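Local coordinates for lipoxygenase (Cyanothece sp., PDB 5EK8), which probably adds molecular oxygen to polyunsaturated fatty acids as a 9R-lipoxygenase, using a non-heme iron centre, at residues A[451-456]-A[568-572]; A[459-464]-A[560-564]. All blocks are in the same frame, centred on the assembly; numbering follows the deposited sequence.

In the fold
Both contacts join the same two helices, 451-473 and 549-574, which run roughly antiparallel through the helical part of the lipoxygenase. Along the chain the order is 451-456, 459-464, 560-564, 568-572, so contact 2 forms between the inner pair of segments and contact 1 between the outer pair. Their centres lie about 11 Å apart, on the same side of the chain's centre, and Phe564 of contact 2 packs against Tyr452 of contact 1, making the two buried contacts one continuous interface. Contact 1 carries the iron ligand His570 on the far side of its helix. The shared interface therefore backs the stretch of helix 549-574 that delivers this histidine to the metal.

Contact 1 of 2, residues A[451-456]-A[568-572]; sequences KYAKAA and LWHTW. With FE2 (Fe (II) ion), chain B.
Tyr452 is the bump of this contact, and the hollow it fills lies between the indoles of Trp569 and Trp572, nearly one turn apart on helix 549-574. With CG anti to the backbone N (chi1 171°), its ring is carried between the two indoles and turns an edge to Trp572: CD1 sits over the centre of the six-membered ring, a T-shaped pair with centroids 4.8 Å apart and planes at 76°. Farther out, Tyr452 CZ lies at the edge of Trp569, 3.6 Å from CZ3, in an oblique aromatic meeting. Ala456 CB covers part of one face of the tyrosine ring. Smaller groups fill in around this wedge. Ala455 CB lies 3.9 Å from Trp572 CZ3, while the aliphatic CG of Lys451 borders the same indole at its edge. One turn after Tyr452, the backbone at Ala456 CA takes Leu568 CD2, 3.9 Å away.

The indole nitrogens bond elsewhere, Trp569 NE1 to Glu358 O and Trp572 NE1 to the carbonyls of Asn256 and Gly257, which helps fix both rings. His570 lies on another side of its helix and binds the iron(II) through NE2 at 2.5 Å, alongside His359, His364 and the C-terminal carboxylate of Ile668. Chemically the contact is an aromatic cluster edged by aliphatic groups, so shape and apolar burial, without a hydrogen bond across it, join helix 451-473 to this iron-bearing turn.

Contact 2 of 2, residues A[459-464]-A[560-564]; sequences YWQILT and RHIIF
Tyr459 starts the contact with its ring edge, CD2 lying 3.9 Å from Phe564 CD2, while its hydroxyl is hydrogen-bonded to Thr567 OG1. Trp460 holds CG anti to its backbone N (chi1 -174°), which brings the end of the indole up to the other helix. The edge of its six-membered ring points at the face of Phe564 in an offset T-shaped pair, planes at 74°, and Arg560 CD lies over one indole face in an off-centre CH-pi contact, 4.2 Å from the ring centroid. Replacing this indole with an alanine is likely to open a gap beside Phe564 and take away the face on which Arg560 CD rests. One turn on, Leu463 slides CD2 past Ile563 CG2 at 3.6 Å and sets CD1 at the edge of the Phe564 ring; its CG also rests on a face of Tyr459. Thr464 OG1 donates back to Trp460 O over 2.9 Å, from the face of the carbonyl plane opposite to that used by Thr464 N, and sits beside Arg560 CD.

Beyond this pair, whose segment axes run at 130° to each other, helix 383-391 packs on Ile563 and His561 NE2 bonds Gln366, so that residues 560-564 lie between helices 451-473, 383-391 and 337-377.

Contact 1 of 2, residues A[451-456]-A[568-572]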
ATOM      1  N   LYS A 451      10.934  18.721  -9.143  1.00 58.64           N
ATOM      2  CA  LYS A 451       9.481  18.755  -9.161  1.00 60.55           C
ATOM      3  C   LYS A 451       8.850  17.996  -7.988  1.00 56.30           C
ATOM      4  O   LYS A 451       7.895  18.482  -7.368  1.00 59.63           O
ATOM      5  CB  LYS A 451       8.975  18.195 -10.492  1.00 63.49           C
ATOM      6  CG  LYS A 451       7.468  18.152 -10.631  0.67 67.80           C
ATOM      7  CD  LYS A 451       7.086  17.634 -12.003  1.00 71.22           C
ATOM      8  CE  LYS A 451       7.753  18.454 -13.100  1.00 73.70           C
ATOM      9  NZ  LYS A 451       7.293  18.042 -14.457  0.99 75.39           N
ATOM     10  N   TYR A 452       9.375  16.816  -7.673  1.00 47.44           N
ATOM     11  CA  TYR A 452       8.752  16.009  -6.635  1.00 49.47           C
ATOM     12  C   TYR A 452       8.734  16.716  -5.281  1.00 51.17           C
ATOM     13  O   TYR A 452       7.754  16.636  -4.550  1.00 52.75           O
ATOM     14  CB  TYR A 452       9.437  14.651  -6.461  1.00 49.16           C
ATOM     15  CG  TYR A 452       8.881  13.984  -5.229  1.00 50.27           C
ATOM     16  CD1 TYR A 452       7.590  13.470  -5.228  1.00 53.23           C
ATOM     17  CD2 TYR A 452       9.609  13.939  -4.041  1.00 48.46           C
ATOM     18  CE1 TYR A 452       7.052  12.900  -4.095  1.00 54.70           C
ATOM     19  CE2 TYR A 452       9.076  13.370  -2.901  1.00 45.49           C
ATOM     20  CZ  TYR A 452       7.799  12.856  -2.936  1.00 48.59           C
ATOM     21  OH  TYR A 452       7.255  12.289  -1.813  1.00 50.75           O
ATOM     22  N   ALA A 453       9.825  17.388  -4.940  1.00 50.23           N
ATOM     23  CA  ALA A 453       9.916  18.058  -3.649  1.00 49.70           C
ATOM     24  C   ALA A 453       8.903  19.190  -3.545  1.00 52.46           C
ATOM     25  O   ALA A 453       8.188  19.306  -2.548  1.00 55.42           O
ATOM     26  CB  ALA A 453      11.315  18.577  -3.426  1.00 49.72           C
ATOM     27  N   LYS A 454       8.847  20.021  -4.581  1.00 52.34           N
ATOM     28  CA  LYS A 454       7.868  21.101  -4.649  1.00 54.26           C
ATOM     29  C   LYS A 454       6.449  20.548  -4.480  1.00 52.51           C
ATOM     30  O   LYS A 454       5.681  21.002  -3.615  1.00 52.69           O
ATOM     31  CB  LYS A 454       8.000  21.856  -5.978  1.00 55.16           C
ATOM     32  CG  LYS A 454       9.341  22.565  -6.160  1.00 59.25           C
ATOM     33  CD  LYS A 454       9.663  22.798  -7.633  1.00 65.74           C
ATOM     34  CE  LYS A 454       9.408  24.235  -8.065  1.00 70.01           C
ATOM     35  NZ  LYS A 454      10.399  25.178  -7.472  1.00 72.52           N
ATOM     36  N   ALA A 455       6.122  19.551  -5.300  1.00 47.96           N
ATOM     37  CA  ALA A 455       4.815  18.900  -5.256  1.00 47.86           C
ATOM     38  C   ALA A 455       4.467  18.393  -3.857  1.00 51.15           C
ATOM     39  O   ALA A 455       3.394  18.683  -3.316  1.00 52.75           O
ATOM     40  CB  ALA A 455       4.779  17.754  -6.246  1.00 43.20           C
ATOM     41  N   ALA A 456       5.403  17.648  -3.280  1.00 52.44           N
ATOM     42  CA  ALA A 456       5.238  17.026  -1.973  1.00 51.19           C
ATOM     43  C   ALA A 456       5.022  18.055  -0.871  1.00 53.98           C
ATOM     44  O   ALA A 456       4.161  17.875  -0.015  1.00 54.13           O
ATOM     45  CB  ALA A 456       6.444  16.156  -1.652  1.00 48.56           C
ATOM     46  N   LEU A 568      -0.814  10.929  -2.186  1.00 34.61           N
ATOM     47  CA  LEU A 568       0.207  11.416  -3.113  1.00 34.33           C
ATOM     48  C   LEU A 568       1.410  10.488  -3.297  1.00 42.92           C
ATOM     49  O   LEU A 568       1.815  10.239  -4.424  1.00 50.51           O
ATOM     50  CB  LEU A 568       0.716  12.790  -2.681  1.00 33.33           C
ATOM     51  CG  LEU A 568       1.859  13.296  -3.568  1.00 33.54           C
ATOM     52  CD1 LEU A 568       1.389  13.445  -5.014  1.00 33.49           C
ATOM     53  CD2 LEU A 568       2.447  14.600  -3.048  1.00 31.88           C
ATOM     54  N   TRP A 569       1.992   9.994  -2.209  1.00 46.05           N
ATOM     55  CA  TRP A 569       3.200   9.181  -2.317  1.00 46.06           C
ATOM     56  C   TRP A 569       2.978   7.931  -3.154  1.00 43.59           C
ATOM     57  O   TRP A 569       3.687   7.697  -4.136  1.00 45.34           O
ATOM     58  CB  TRP A 569       3.723   8.780  -0.934  1.00 42.08           C
ATOM     59  CG  TRP A 569       4.905   7.866  -1.029  1.00 38.36           C
ATOM     60  CD1 TRP A 569       4.930   6.523  -0.777  1.00 34.64           C
ATOM     61  CD2 TRP A 569       6.229   8.220  -1.443  1.00 37.27           C
ATOM     62  NE1 TRP A 569       6.195   6.023  -0.996  1.00 31.83           N
ATOM     63  CE2 TRP A 569       7.010   7.047  -1.401  1.00 33.81           C
ATOM     64  CE3 TRP A 569       6.835   9.417  -1.836  1.00 38.32           C
ATOM     65  CZ2 TRP A 569       8.362   7.039  -1.735  1.00 36.21           C
ATOM     66  CZ3 TRP A 569       8.182   9.407  -2.163  1.00 35.26           C
ATOM     67  CH2 TRP A 569       8.927   8.226  -2.113  1.00 35.11           C
ATOM     68  N   HIS A 570       2.000   7.128  -2.758  1.00 41.87           N
ATOM     69  CA  HIS A 570       1.711   5.906  -3.484  1.00 44.41           C
ATOM     70  C   HIS A 570       1.295   6.208  -4.915  1.00 46.97           C
ATOM     71  O   HIS A 570       1.644   5.470  -5.824  1.00 46.11           O
ATOM     72  CB  HIS A 570       0.623   5.095  -2.786  1.00 47.10           C
ATOM     73  CG  HIS A 570       0.163   3.915  -3.581  1.00 54.18           C
ATOM     74  ND1 HIS A 570      -0.944   3.956  -4.397  1.00 55.80           N
ATOM     75  CD2 HIS A 570       0.685   2.673  -3.710  1.00 56.21           C
ATOM     76  CE1 HIS A 570      -1.096   2.781  -4.985  1.00 54.32           C
ATOM     77  NE2 HIS A 570      -0.123   1.987  -4.584  1.00 51.74           N
ATOM     78  N   THR A 571       0.547   7.292  -5.106  1.00 48.51           N
ATOM     79  CA  THR A 571       0.177   7.742  -6.444  1.00 43.88           C
ATOM     80  C   THR A 571       1.422   7.915  -7.291  1.00 44.77           C
ATOM     81  O   THR A 571       1.529   7.379  -8.393  1.00 46.99           O
ATOM     82  CB  THR A 571      -0.590   9.084  -6.415  1.00 40.30           C
ATOM     83  OG1 THR A 571      -1.909   8.877  -5.904  1.00 43.38           O
ATOM     84  CG2 THR A 571      -0.686   9.670  -7.810  1.00 37.75           C
ATOM     85  N   TRP A 572       2.371   8.659  -6.740  1.00 41.67           N
ATOM     86  CA  TRP A 572       3.581   9.024  -7.449  1.00 39.23           C
ATOM     87  C   TRP A 572       4.403   7.803  -7.802  1.00 40.10           C
ATOM     88  O   TRP A 572       4.836   7.653  -8.942  1.00 39.26           O
ATOM     89  CB  TRP A 572       4.421   9.981  -6.616  1.00 34.46           C
ATOM     90  CG  TRP A 572       5.522  10.622  -7.395  1.00 33.56           C
ATOM     91  CD1 TRP A 572       6.660  10.024  -7.870  1.00 31.74           C
ATOM     92  CD2 TRP A 572       5.599  11.995  -7.780  1.00 33.64           C
ATOM     93  NE1 TRP A 572       7.439  10.946  -8.530  1.00 32.72           N
ATOM     94  CE2 TRP A 572       6.808  12.163  -8.489  1.00 34.42           C
ATOM     95  CE3 TRP A 572       4.762  13.101  -7.594  1.00 36.64           C
ATOM     96  CZ2 TRP A 572       7.199  13.388  -9.012  1.00 40.60           C
ATOM     97  CZ3 TRP A 572       5.151  14.321  -8.115  1.00 43.04           C
ATOM     98  CH2 TRP A 572       6.359  14.454  -8.820  1.00 45.69           C
TER
HETATM   99 FE   FE2 B 701       0.938  -0.054  -5.549  1.00 61.35          FE

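Contact 2 of 2, residues A[459-464]-A[560-564]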
ATOM      1  N   TYR A 459       1.528  19.699  -1.279  1.00 52.10           N
ATOM      2  CA  TYR A 459       0.529  18.753  -0.796  1.00 52.92           C
ATOM      3  C   TYR A 459       0.549  18.660   0.722  1.00 58.53           C
ATOM      4  O   TYR A 459      -0.497  18.549   1.359  1.00 60.88           O
ATOM      5  CB  TYR A 459       0.749  17.367  -1.399  1.00 48.84           C
ATOM      6  CG  TYR A 459      -0.417  16.440  -1.164  1.00 45.41           C
ATOM      7  CD1 TYR A 459      -1.675  16.749  -1.663  1.00 41.58           C
ATOM      8  CD2 TYR A 459      -0.267  15.263  -0.439  1.00 43.10           C
ATOM      9  CE1 TYR A 459      -2.751  15.918  -1.453  1.00 41.68           C
ATOM     10  CE2 TYR A 459      -1.340  14.419  -0.221  1.00 41.40           C
ATOM     11  CZ  TYR A 459      -2.585  14.753  -0.733  1.00 43.13           C
ATOM     12  OH  TYR A 459      -3.674  13.930  -0.536  1.00 42.03           O
ATOM     13  N   TRP A 460       1.748  18.712   1.290  1.00 58.34           N
ATOM     14  CA  TRP A 460       1.923  18.619   2.729  1.00 56.54           C
ATOM     15  C   TRP A 460       1.247  19.788   3.423  1.00 56.92           C
ATOM     16  O   TRP A 460       0.595  19.606   4.448  1.00 61.01           O
ATOM     17  CB  TRP A 460       3.409  18.573   3.089  1.00 59.31           C
ATOM     18  CG  TRP A 460       3.665  18.328   4.545  1.00 55.65           C
ATOM     19  CD1 TRP A 460       4.078  19.239   5.467  1.00 54.66           C
ATOM     20  CD2 TRP A 460       3.513  17.087   5.246  1.00 56.06           C
ATOM     21  NE1 TRP A 460       4.202  18.644   6.699  1.00 58.30           N
ATOM     22  CE2 TRP A 460       3.861  17.322   6.590  1.00 57.36           C
ATOM     23  CE3 TRP A 460       3.118  15.802   4.866  1.00 54.55           C
ATOM     24  CZ2 TRP A 460       3.825  16.319   7.557  1.00 55.74           C
ATOM     25  CZ3 TRP A 460       3.083  14.809   5.823  1.00 54.37           C
ATOM     26  CH2 TRP A 460       3.434  15.072   7.155  1.00 55.70           C
ATOM     27  N   GLN A 461       1.401  20.987   2.867  1.00 56.86           N
ATOM     28  CA  GLN A 461       0.761  22.164   3.449  1.00 60.33           C
ATOM     29  C   GLN A 461      -0.756  22.065   3.328  1.00 61.90           C
ATOM     30  O   GLN A 461      -1.493  22.474   4.238  1.00 63.36           O
ATOM     31  CB  GLN A 461       1.274  23.444   2.788  1.00 61.28           C
ATOM     32  CG  GLN A 461       2.315  24.188   3.622  0.80 64.00           C
ATOM     33  CD  GLN A 461       3.439  23.283   4.112  1.00 62.16           C
ATOM     34  OE1 GLN A 461       4.268  22.814   3.326  0.73 65.33           O
ATOM     35  NE2 GLN A 461       3.467  23.029   5.418  1.00 57.48           N
ATOM     36  N   ILE A 462      -1.222  21.506   2.213  1.00 61.30           N
ATOM     37  CA  ILE A 462      -2.652  21.236   2.064  1.00 60.68           C
ATOM     38  C   ILE A 462      -3.158  20.310   3.175  1.00 56.45           C
ATOM     39  O   ILE A 462      -4.176  20.586   3.820  1.00 51.90           O
ATOM     40  CB  ILE A 462      -2.974  20.606   0.701  1.00 63.65           C
ATOM     41  CG1 ILE A 462      -2.643  21.581  -0.428  1.00 67.48           C
ATOM     42  CG2 ILE A 462      -4.440  20.229   0.628  1.00 63.33           C
ATOM     43  CD1 ILE A 462      -2.861  21.000  -1.799  1.00 66.04           C
ATOM     44  N   LEU A 463      -2.432  19.217   3.398  1.00 55.50           N
ATOM     45  CA  LEU A 463      -2.769  18.266   4.454  1.00 54.54           C
ATOM     46  C   LEU A 463      -2.734  18.924   5.829  1.00 55.80           C
ATOM     47  O   LEU A 463      -3.538  18.605   6.694  1.00 56.10           O
ATOM     48  CB  LEU A 463      -1.820  17.064   4.428  1.00 51.27           C
ATOM     49  CG  LEU A 463      -1.859  16.208   3.158  1.00 54.05           C
ATOM     50  CD1 LEU A 463      -1.145  14.888   3.382  1.00 53.46           C
ATOM     51  CD2 LEU A 463      -3.290  15.979   2.681  1.00 53.30           C
ATOM     52  N   THR A 464      -1.803  19.847   6.027  1.00 52.32           N
ATOM     53  CA  THR A 464      -1.716  20.565   7.288  1.00 53.29           C
ATOM     54  C   THR A 464      -2.977  21.386   7.531  1.00 58.30           C
ATOM     55  O   THR A 464      -3.604  21.271   8.593  1.00 61.32           O
ATOM     56  CB  THR A 464      -0.497  21.482   7.319  1.00 49.72           C
ATOM     57  OG1 THR A 464       0.685  20.704   7.100  1.00 52.48           O
ATOM     58  CG2 THR A 464      -0.405  22.181   8.660  1.00 41.53           C
ATOM     59  N   ARG A 560      -1.489  13.220   9.185  1.00 43.92           N
ATOM     60  CA  ARG A 560      -0.752  13.788   8.055  1.00 45.80           C
ATOM     61  C   ARG A 560       0.095  12.733   7.348  1.00 48.56           C
ATOM     62  O   ARG A 560       0.094  12.635   6.120  1.00 49.27           O
ATOM     63  CB  ARG A 560       0.155  14.931   8.514  1.00 48.75           C
ATOM     64  CG  ARG A 560      -0.531  16.272   8.675  1.00 50.18           C
ATOM     65  CD  ARG A 560       0.498  17.375   8.886  1.00 55.16           C
ATOM     66  NE  ARG A 560       1.253  17.220  10.130  1.00 60.92           N
ATOM     67  CZ  ARG A 560       0.922  17.792  11.286  1.00 63.37           C
ATOM     68  NH1 ARG A 560      -0.157  18.557  11.368  1.00 67.43           N
ATOM     69  NH2 ARG A 560       1.672  17.599  12.363  1.00 59.99           N
ATOM     70  N   HIS A 561       0.822  11.952   8.138  1.00 47.60           N
ATOM     71  CA  HIS A 561       1.686  10.896   7.620  1.00 45.27           C
ATOM     72  C   HIS A 561       0.900   9.874   6.788  1.00 46.77           C
ATOM     73  O   HIS A 561       1.202   9.629   5.606  1.00 44.50           O
ATOM     74  CB  HIS A 561       2.394  10.205   8.789  1.00 35.12           C
ATOM     75  CG  HIS A 561       3.511   9.300   8.378  1.00 33.29           C
ATOM     76  ND1 HIS A 561       4.717   9.771   7.901  1.00 33.25           N
ATOM     77  CD2 HIS A 561       3.611   7.950   8.376  1.00 34.43           C
ATOM     78  CE1 HIS A 561       5.507   8.751   7.621  1.00 32.93           C
ATOM     79  NE2 HIS A 561       4.860   7.632   7.903  1.00 32.80           N
ATOM     80  N   ILE A 562      -0.117   9.296   7.424  1.00 45.77           N
ATOM     81  CA  ILE A 562      -0.994   8.316   6.795  1.00 43.70           C
ATOM     82  C   ILE A 562      -1.575   8.838   5.487  1.00 47.34           C
ATOM     83  O   ILE A 562      -1.417   8.214   4.433  1.00 46.22           O
ATOM     84  CB  ILE A 562      -2.152   7.918   7.733  1.00 42.38           C
ATOM     85  CG1 ILE A 562      -1.613   7.189   8.965  1.00 42.30           C
ATOM     86  CG2 ILE A 562      -3.171   7.053   6.995  1.00 42.39           C
ATOM     87  CD1 ILE A 562      -2.650   6.996  10.061  1.00 40.32           C
ATOM     88  N   ILE A 563      -2.231   9.994   5.561  1.00 47.60           N
ATOM     89  CA  ILE A 563      -2.867  10.575   4.386  1.00 45.26           C
ATOM     90  C   ILE A 563      -1.845  10.829   3.289  1.00 46.33           C
ATOM     91  O   ILE A 563      -2.102  10.546   2.119  1.00 51.00           O
ATOM     92  CB  ILE A 563      -3.596  11.889   4.721  1.00 43.02           C
ATOM     93  CG1 ILE A 563      -4.778  11.615   5.651  1.00 40.09           C
ATOM     94  CG2 ILE A 563      -4.092  12.559   3.451  1.00 38.98           C
ATOM     95  CD1 ILE A 563      -5.506  12.860   6.094  1.00 36.27           C
ATOM     96  N   PHE A 564      -0.676  11.336   3.668  1.00 44.00           N
ATOM     97  CA  PHE A 564       0.357  11.640   2.683  1.00 42.26           C
ATOM     98  C   PHE A 564       0.782  10.404   1.921  1.00 43.20           C
ATOM     99  O   PHE A 564       0.873  10.428   0.693  1.00 44.43           O
ATOM    100  CB  PHE A 564       1.587  12.271   3.331  1.00 40.33           C
ATOM    101  CG  PHE A 564       2.660  12.646   2.343  1.00 42.89           C
ATOM    102  CD1 PHE A 564       3.694  11.767   2.040  1.00 46.91           C
ATOM    103  CD2 PHE A 564       2.628  13.876   1.706  1.00 40.07           C
ATOM    104  CE1 PHE A 564       4.678  12.114   1.129  1.00 47.81           C
ATOM    105  CE2 PHE A 564       3.612  14.232   0.795  1.00 43.53           C
ATOM    106  CZ  PHE A 564       4.636  13.347   0.504  1.00 46.75           C
TER